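Local structure of succinylglutamate desuccinylase/aspartoacylase (Shewanella frigidimarina, 3LWU) at residues Q37-P42 with A95-I100; H63-Q68 with S265-D270. The protein binds a zinc ion and is probably a metal-dependent hydrolase of the succinylglutamate desuccinylase/aspartoacylase family. All blocks are in the same frame, centred on the assembly; numbering follows the deposited sequence.

Contact 1: residues Q37-P42 with A95-I100; sequences QALTVP and ANPLGI
Pro97 pushes its ring against strand 38-46, with CG 3.4 Å from the carbonyl O of Thr40, CD 3.9 Å from Val41 CG2 and the CB-CG edge against Leu39 CD2. Leu39 lays CD1 over Leu98 CB at 4.1 Å while CD2 meets the backbone N of Leu98, the two side chains crossing obliquely. At the other end Val41 brings CG2 to 3.5 Å from Ala95 O; with CG1 anti to the backbone N (chi1 174°), both of its methyls lean on the Ala95 backbone. Cutting Pro97 back to an alanine takes away CG and CD, and would probably leave a gap against the Thr40 carbonyl and cost Val41 CG2 a neighbour. Behind this layer Asn96 N-caps the short helix 97-100: its OD1 accepts from Gly99 N at 3.2 Å, a nearly straight bond (168°) that reaches OD1 from above the carbonyl plane. Asn96 ND2 is tied to Val62 O, which fixes the rotation of the amide. Strand 24-32 pairs with Leu39 and Val41 through the backbone, and Thr35 of the second subunit packs on Pro97. Between the segments, apolar side chains pack on each other and on carbonyls, so fit sets how the helix start lies on the strand; directed bonds belong to cap and strand pairing.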
loop_
_atom_site.group_PDB
_atom_site.type_symbol
_atom_site.label_atom_id
_atom_site.label_comp_id
_atom_site.label_asym_id
_atom_site.label_seq_id
_atom_site.Cartn_x
_atom_site.Cartn_y
_atom_site.Cartn_z
ATOM N N GLN A 37 12.715 -10.362 -14.592
ATOM C CA GLN A 37 13.278 -9.104 -15.014
ATOM C C GLN A 37 14.375 -8.660 -14.029
ATOM O O GLN A 37 14.194 -8.674 -12.825
ATOM C CB GLN A 37 12.137 -8.078 -15.080
ATOM C CG GLN A 37 12.489 -6.637 -15.588
ATOM C CD GLN A 37 11.257 -5.923 -16.240
ATOM O OE1 GLN A 37 11.254 -5.735 -17.472
ATOM N NE2 GLN A 37 10.201 -5.558 -15.428
ATOM N N ALA A 38 15.517 -8.322 -14.597
ATOM C CA ALA A 38 16.642 -7.778 -13.889
ATOM C C ALA A 38 16.319 -6.407 -13.372
ATOM O O ALA A 38 15.642 -5.621 -14.047
ATOM C CB ALA A 38 17.900 -7.705 -14.836
ATOM N N LEU A 39 16.786 -6.121 -12.164
ATOM C CA LEU A 39 16.786 -4.757 -11.664
ATOM C C LEU A 39 18.160 -4.191 -11.996
ATOM O O LEU A 39 19.190 -4.672 -11.477
ATOM C CB LEU A 39 16.554 -4.735 -10.148
ATOM C CG LEU A 39 15.122 -5.074 -9.706
ATOM C CD1 LEU A 39 15.081 -5.340 -8.135
ATOM C CD2 LEU A 39 14.149 -3.951 -10.150
ATOM N N THR A 40 18.190 -3.177 -12.845
ATOM C CA THR A 40 19.447 -2.599 -13.282
ATOM C C THR A 40 19.520 -1.084 -13.018
ATOM O O THR A 40 18.484 -0.377 -12.931
ATOM C CB THR A 40 19.701 -2.911 -14.792
ATOM O OG1 THR A 40 18.731 -2.229 -15.552
ATOM C CG2 THR A 40 19.556 -4.395 -15.125
ATOM N N VAL A 41 20.749 -0.610 -12.827
ATOM C CA VAL A 41 21.080 0.791 -12.635
ATOM C C VAL A 41 22.010 1.199 -13.753
ATOM O O VAL A 41 22.991 0.505 -14.001
ATOM C CB VAL A 41 21.785 1.004 -11.296
ATOM C CG1 VAL A 41 22.272 2.438 -11.149
ATOM C CG2 VAL A 41 20.842 0.589 -10.142
ATOM N N PRO A 42 21.713 2.321 -14.444
ATOM C CA PRO A 42 22.579 2.826 -15.499
ATOM C C PRO A 42 23.767 3.578 -14.885
ATOM O O PRO A 42 23.597 4.301 -13.927
ATOM C CB PRO A 42 21.671 3.774 -16.277
ATOM C CG PRO A 42 20.641 4.231 -15.300
ATOM C CD PRO A 42 20.484 3.120 -14.297
ATOM N N ALA A 95 19.115 4.898 -8.993
ATOM C CA ALA A 95 19.918 3.865 -8.355
ATOM C C ALA A 95 19.109 2.819 -7.608
ATOM O O ALA A 95 19.680 1.857 -7.129
ATOM C CB ALA A 95 20.977 4.497 -7.415
ATOM N N ASN A 96 17.794 2.997 -7.482
ATOM C CA ASN A 96 16.968 2.004 -6.832
ATOM C C ASN A 96 15.710 1.769 -7.632
ATOM O O ASN A 96 14.619 2.237 -7.256
ATOM C CB ASN A 96 16.655 2.423 -5.391
ATOM C CG ASN A 96 15.797 1.376 -4.656
ATOM O OD1 ASN A 96 15.529 0.310 -5.218
ATOM N ND2 ASN A 96 15.384 1.668 -3.395
ATOM N N PRO A 97 15.831 1.047 -8.757
ATOM C CA PRO A 97 14.657 0.888 -9.633
ATOM C C PRO A 97 13.444 0.293 -8.924
ATOM O O PRO A 97 12.298 0.707 -9.200
ATOM C CB PRO A 97 15.178 0.014 -10.786
ATOM C CG PRO A 97 16.447 -0.574 -10.267
ATOM C CD PRO A 97 17.027 0.443 -9.347
ATOM N N LEU A 98 13.664 -0.613 -7.970
ATOM C CA LEU A 98 12.517 -1.230 -7.252
ATOM C C LEU A 98 11.738 -0.149 -6.520
ATOM O O LEU A 98 10.525 -0.061 -6.653
ATOM C CB LEU A 98 12.972 -2.324 -6.265
ATOM C CG LEU A 98 11.942 -3.066 -5.401
ATOM C CD1 LEU A 98 10.782 -3.713 -6.143
ATOM C CD2 LEU A 98 12.723 -4.139 -4.626
ATOM N N GLY A 99 12.444 0.698 -5.784
ATOM C CA GLY A 99 11.814 1.772 -5.040
ATOM C C GLY A 99 11.200 2.839 -5.953
ATOM O O GLY A 99 10.128 3.343 -5.684
ATOM N N ILE A 100 11.889 3.192 -7.017
ATOM C CA ILE A 100 11.448 4.278 -7.921
ATOM C C ILE A 100 10.146 3.905 -8.597
ATOM O O ILE A 100 9.293 4.777 -8.828
ATOM C CB ILE A 100 12.534 4.542 -9.002
ATOM C CG1 ILE A 100 13.754 5.200 -8.371
ATOM C CG2 ILE A 100 12.003 5.386 -10.224
ATOM C CD1 ILE A 100 15.082 4.967 -9.151
#

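Contact 2: residues H63-Q68 with S265-D270. With ZN (zinc ion), chain C.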
loop_
_atom_site.group_PDB
_atom_site.type_symbol
_atom_site.label_atom_id
_atom_site.label_comp_id
_atom_site.label_asym_id
_atom_site.label_seq_id
_atom_site.Cartn_x
_atom_site.Cartn_y
_atom_site.Cartn_z
ATOM N N HIS A 63 16.134 6.565 -2.442
ATOM C CA HIS A 63 14.764 6.735 -1.951
ATOM C C HIS A 63 13.968 7.071 -3.176
ATOM O O HIS A 63 14.223 8.072 -3.806
ATOM C CB HIS A 63 14.707 7.874 -0.895
ATOM C CG HIS A 63 15.172 7.451 0.465
ATOM N ND1 HIS A 63 15.921 8.259 1.292
ATOM C CD2 HIS A 63 15.053 6.267 1.113
ATOM C CE1 HIS A 63 16.198 7.617 2.414
ATOM N NE2 HIS A 63 15.690 6.398 2.328
ATOM N N GLY A 64 12.983 6.253 -3.541
ATOM C CA GLY A 64 12.420 6.316 -4.881
ATOM C C GLY A 64 11.585 7.528 -5.236
ATOM O O GLY A 64 11.404 7.807 -6.410
ATOM N N ALA A 65 11.060 8.224 -4.226
ATOM C CA ALA A 65 10.300 9.454 -4.426
ATOM C C ALA A 65 11.201 10.644 -4.662
ATOM O O ALA A 65 10.765 11.706 -5.107
ATOM C CB ALA A 65 9.394 9.750 -3.158
ATOM N N GLU A 66 12.472 10.480 -4.325
ATOM C CA GLU A 66 13.415 11.578 -4.314
ATOM C C GLU A 66 14.082 11.701 -5.674
ATOM O O GLU A 66 15.266 11.372 -5.828
ATOM C CB GLU A 66 14.395 11.361 -3.167
ATOM C CG GLU A 66 13.688 11.358 -1.814
ATOM C CD GLU A 66 14.578 11.092 -0.612
ATOM O OE1 GLU A 66 15.807 11.099 -0.780
ATOM O OE2 GLU A 66 14.033 10.811 0.519
ATOM N N VAL A 67 13.287 12.157 -6.656
ATOM C CA VAL A 67 13.670 12.089 -8.058
ATOM C C VAL A 67 14.527 13.258 -8.546
ATOM O O VAL A 67 15.169 13.109 -9.599
ATOM C CB VAL A 67 12.450 11.864 -9.023
ATOM C CG1 VAL A 67 11.832 10.459 -8.791
ATOM C CG2 VAL A 67 11.390 12.993 -8.899
ATOM N N GLN A 68 14.620 14.371 -7.786
ATOM C CA GLN A 68 15.322 15.591 -8.294
ATOM C C GLN A 68 16.796 15.333 -8.588
ATOM O O GLN A 68 17.347 15.931 -9.518
ATOM C CB GLN A 68 15.137 16.795 -7.347
ATOM C CG GLN A 68 15.891 18.112 -7.683
ATOM C CD GLN A 68 15.392 18.854 -8.911
ATOM O OE1 GLN A 68 14.720 18.289 -9.821
ATOM N NE2 GLN A 68 15.727 20.138 -8.966
ATOM N N SER A 265 12.438 19.389 -2.461
ATOM C CA SER A 265 11.329 18.477 -2.208
ATOM C C SER A 265 11.313 17.234 -3.115
ATOM O O SER A 265 11.802 17.242 -4.254
ATOM C CB SER A 265 10.007 19.233 -2.321
ATOM O OG SER A 265 10.012 20.371 -1.444
ATOM N N GLN A 266 10.771 16.170 -2.561
ATOM C CA GLN A 266 10.484 14.938 -3.305
ATOM C C GLN A 266 9.383 15.113 -4.330
ATOM O O GLN A 266 8.713 16.159 -4.371
ATOM C CB GLN A 266 10.097 13.831 -2.321
ATOM C CG GLN A 266 8.738 14.054 -1.678
ATOM C CD GLN A 266 8.454 13.059 -0.562
ATOM O OE1 GLN A 266 9.349 12.325 -0.135
ATOM N NE2 GLN A 266 7.203 13.070 -0.045
ATOM N N GLU A 267 9.194 14.092 -5.166
ATOM C CA GLU A 267 8.136 14.068 -6.167
ATOM C C GLU A 267 8.142 15.283 -7.057
ATOM O O GLU A 267 7.080 15.803 -7.429
ATOM C CB GLU A 267 6.751 13.926 -5.487
ATOM C CG GLU A 267 6.585 12.552 -4.830
ATOM C CD GLU A 267 6.543 11.426 -5.876
ATOM O OE1 GLU A 267 6.944 11.606 -7.073
ATOM O OE2 GLU A 267 6.025 10.391 -5.533
ATOM N N ARG A 268 9.346 15.748 -7.386
ATOM C CA ARG A 268 9.489 16.975 -8.137
ATOM C C ARG A 268 10.738 16.903 -9.007
ATOM O O ARG A 268 11.783 16.454 -8.546
ATOM C CB ARG A 268 9.620 18.137 -7.145
ATOM C CG ARG A 268 9.981 19.492 -7.747
ATOM C CD ARG A 268 10.454 20.396 -6.599
ATOM N NE ARG A 268 10.783 21.754 -7.007
ATOM C CZ ARG A 268 11.997 22.301 -6.998
ATOM N NH1 ARG A 268 13.077 21.616 -6.634
ATOM N NH2 ARG A 268 12.126 23.565 -7.373
ATOM N N ILE A 269 10.609 17.379 -10.241
ATOM C CA ILE A 269 11.705 17.570 -11.172
ATOM C C ILE A 269 11.640 19.040 -11.564
ATOM O O ILE A 269 10.598 19.524 -11.992
ATOM C CB ILE A 269 11.508 16.721 -12.427
ATOM C CG1 ILE A 269 11.703 15.235 -12.123
ATOM C CG2 ILE A 269 12.392 17.186 -13.542
ATOM C CD1 ILE A 269 13.046 14.818 -11.667
ATOM N N ASP A 270 12.743 19.761 -11.379
ATOM C CA ASP A 270 12.855 21.141 -11.794
ATOM C C ASP A 270 14.270 21.360 -12.355
ATOM O O ASP A 270 15.260 21.384 -11.615
ATOM C CB ASP A 270 12.562 22.070 -10.614
ATOM C CG ASP A 270 12.558 23.558 -11.031
ATOM O OD1 ASP A 270 13.447 24.016 -11.734
ATOM O OD2 ASP A 270 11.613 24.262 -10.697
HETATM ZN ZN ZN C . 16.503 10.219 0.943
HETATM O O HOH W 1 12.237 15.277 -6.148
#
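Gln68 grips the backbone of Asp270: its OE1 accepts from Asp270 N at 2.9 Å, and its NE2 gives a hydrogen to Asp270 O at 3.0 Å, close to the plane of the amide. This pair fixes the amide's rotation; CG anti to the backbone N (chi1 176°), and a bend at chi2 (70°), carry the amide there. Val67 and Ile269 cross at about a right angle, with Val67 CG2 3.7 Å from Ile269 CD1. Ala65 O receives Glu267 N in a straight bond (172°). A water bridges Ser265 O and Arg268 O and, more weakly, takes Gln68 N.

Across the segments the charged side is looser, Arg268 NH1 coming no nearer to Gln68 than 3.8 Å, at NE2; its charged ends find partners outside. The Arg268 guanidinium, one face over Asp270 CB, has NH2 3.4 Å from Asp270 OD2, well out of its plane, a matter of charge; NH1 makes a salt bridge with Asp273 OD2. Asp270 OD1 caps helix 271-287 through Asp273 N. Glu267 OE1 bonds to Ser369 and Ala370 of the fourth subunit, OE2 to Thr108 N.

The turn from His63 to Glu66 presents zinc ligands: His63 ND1 at 2.1 Å and both Glu66 oxygens, the nearer, OE1, also hydrogen-bonded to Thr193 N; His192 completes the protein ligands. The loops lead from strands 56-60 and 257-263 into helices 68-80 and 271-287, with strand 187-194, home of His192, between those strands.

Contact 1 is buried, contact 2 only partly so, and they serve different parts of the fold. Contact 1 lies toward the interface with Thr35 of the second subunit and joins an early strand to a short helix by apolar packing; contact 2 joins two loops at the zinc site through hydrogen bonds, a water and charged groups, and both its apolar and its charged parts meet the fourth subunit. Their centres are about 16 Å apart, yet they touch where Ile100 CG1 packs on Gly64 CA at 3.9 Å, in the metal-binding turn. The Ala95 side chain is about 11 Å from the zinc, whereas 63-68 supplies two of its three protein ligand residues, His63 and Glu66.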